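PDB 3HSL: ORF59 from Human herpesvirus 8, which serves as the accessory subunit of the viral DNA polymerase in lytic replication and raises its processivity, probably by sliding along the template with it and preventing its dissociation. Local coordinates for residues 255-258 against 259-263. Sequence-based numbering, arbitrary orientation.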
loop_
_atom_site.group_PDB
_atom_site.type_symbol
_atom_site.label_atom_id
_atom_site.label_comp_id
_atom_site.label_asym_id
_atom_site.label_seq_id
_atom_site.Cartn_x
_atom_site.Cartn_y
_atom_site.Cartn_z
ATOM N N GLU A 255 -3.097 23.498 -10.273
ATOM C CA GLU A 255 -2.958 22.235 -9.528
ATOM C C GLU A 255 -1.616 22.216 -8.829
ATOM O O GLU A 255 -1.532 21.899 -7.636
ATOM C CB GLU A 255 -2.997 20.995 -10.416
ATOM C CG GLU A 255 -4.306 20.666 -11.138
ATOM C CD GLU A 255 -4.204 19.343 -11.919
ATOM O OE1 GLU A 255 -3.267 18.538 -11.625
ATOM O OE2 GLU A 255 -5.066 19.129 -12.816
ATOM N N SER A 256 -0.569 22.557 -9.577
ATOM C CA SER A 256 0.768 22.577 -9.010
ATOM C C SER A 256 0.862 23.553 -7.845
ATOM O O SER A 256 1.512 23.263 -6.854
ATOM C CB SER A 256 1.817 22.894 -10.072
ATOM O OG SER A 256 1.883 21.852 -11.034
ATOM N N LEU A 257 0.210 24.705 -7.962
ATOM C CA LEU A 257 0.271 25.708 -6.914
ATOM C C LEU A 257 -0.383 25.222 -5.629
ATOM O O LEU A 257 0.215 25.333 -4.569
ATOM C CB LEU A 257 -0.302 27.046 -7.396
ATOM C CG LEU A 257 -0.279 28.257 -6.446
ATOM C CD1 LEU A 257 1.109 28.540 -5.875
ATOM C CD2 LEU A 257 -0.807 29.490 -7.138
ATOM N N ILE A 258 -1.600 24.691 -5.734
ATOM C CA ILE A 258 -2.339 24.162 -4.590
ATOM C C ILE A 258 -1.453 23.127 -3.866
ATOM O O ILE A 258 -1.097 23.292 -2.704
ATOM C CB ILE A 258 -3.641 23.432 -5.038
ATOM C CG1 ILE A 258 -4.541 24.289 -5.963
ATOM C CG2 ILE A 258 -4.426 22.912 -3.818
ATOM C CD1 ILE A 258 -5.273 25.454 -5.312
ATOM N N ALA A 259 -1.102 22.058 -4.571
ATOM C CA ALA A 259 -0.273 21.000 -4.019
ATOM C C ALA A 259 1.040 21.558 -3.455
ATOM O O ALA A 259 1.478 21.179 -2.367
ATOM C CB ALA A 259 0.009 19.975 -5.087
ATOM N N ALA A 260 1.668 22.464 -4.199
ATOM C CA ALA A 260 2.912 23.039 -3.746
ATOM C C ALA A 260 2.693 23.654 -2.365
ATOM O O ALA A 260 3.394 23.294 -1.421
ATOM C CB ALA A 260 3.429 24.046 -4.729
ATOM N N LEU A 261 1.726 24.566 -2.251
ATOM C CA LEU A 261 1.416 25.226 -0.979
ATOM C C LEU A 261 0.952 24.283 0.124
ATOM O O LEU A 261 1.108 24.575 1.303
ATOM C CB LEU A 261 0.356 26.297 -1.172
ATOM C CG LEU A 261 0.666 27.534 -2.011
ATOM C CD1 LEU A 261 -0.618 28.327 -2.146
ATOM C CD2 LEU A 261 1.815 28.396 -1.433
ATOM N N ARG A 262 0.382 23.152 -0.261
ATOM C CA ARG A 262 -0.113 22.195 0.693
ATOM C C ARG A 262 1.005 21.266 1.162
ATOM O O ARG A 262 1.048 20.891 2.330
ATOM C CB ARG A 262 -1.347 21.519 0.095
ATOM C CG ARG A 262 -2.077 20.509 0.972
ATOM C CD ARG A 262 -3.623 20.698 0.764
ATOM N NE ARG A 262 -4.143 20.479 -0.591
ATOM C CZ ARG A 262 -4.912 19.448 -0.960
ATOM N NH1 ARG A 262 -5.281 18.509 -0.079
ATOM N NH2 ARG A 262 -5.320 19.361 -2.223
ATOM N N LEU A 263 1.907 20.910 0.245
ATOM C CA LEU A 263 3.060 20.041 0.515
ATOM C C LEU A 263 4.148 20.705 1.363
ATOM O O LEU A 263 4.805 20.045 2.169
ATOM C CB LEU A 263 3.662 19.514 -0.809
ATOM C CG LEU A 263 2.864 18.447 -1.595
ATOM C CD1 LEU A 263 3.221 18.316 -3.104
ATOM C CD2 LEU A 263 2.864 17.067 -0.901
#
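Leu257 and Leu261, like each of the pairs Glu255–Ala259, Ser256–Ala260 and Ile258–Arg262, are joined by an i to i+4 backbone hydrogen bond, the repeat of a regular alpha-helix. The bond from Leu261 N to Leu257 O is 2.9 Å long and almost straight at the hydrogen (178°), whereas the one from Arg262 N to Ile258 O is more bent (137°). Residues 255-263 make up nearly all of the short helix 254-263, which follows directly on strand 248-253 in a herpesvirus DNA polymerase processivity factor.

One turn apart, Leu257 and Leu261 lie side by side and point the same way, with Leu257 CD1 4.0 Å from Leu261 CG. Leu257 reaches its neighbour because CG stands anti to the backbone N (chi1 -178°), on the side of the carbonyl carbon. Branched aliphatic chains suit this ridge, since both leucines also pack on Leu185 of helix 175-186, and Leu261 continues onto Pro272 and Leu274 of strand 270-276.

Ala260 sits on Val300 and Leu302 of strand 296-302, where a lone methyl takes little room between the helix and that strand. Beside it, the small Ser256 is buried yet polar; its OG is hydrogen-bonded to Val57 O and Ala60 N, tying the helix to the turn after strand 49-56.

Ile258 and Arg262 occupy a flank where the apolar core gives way to solvent. Ile258 packs on Leu185, while the long arginine chain, bent at chi2 and chi3, folds back across it and leaves its charged end on the exposed side of the helix, where NE lies near the like-charged Arg186 of helix 175-186. There Ile258 CG2 meets the guanidinium at its edge, near the plane of the group, 4.0 Å from Arg262 NH2.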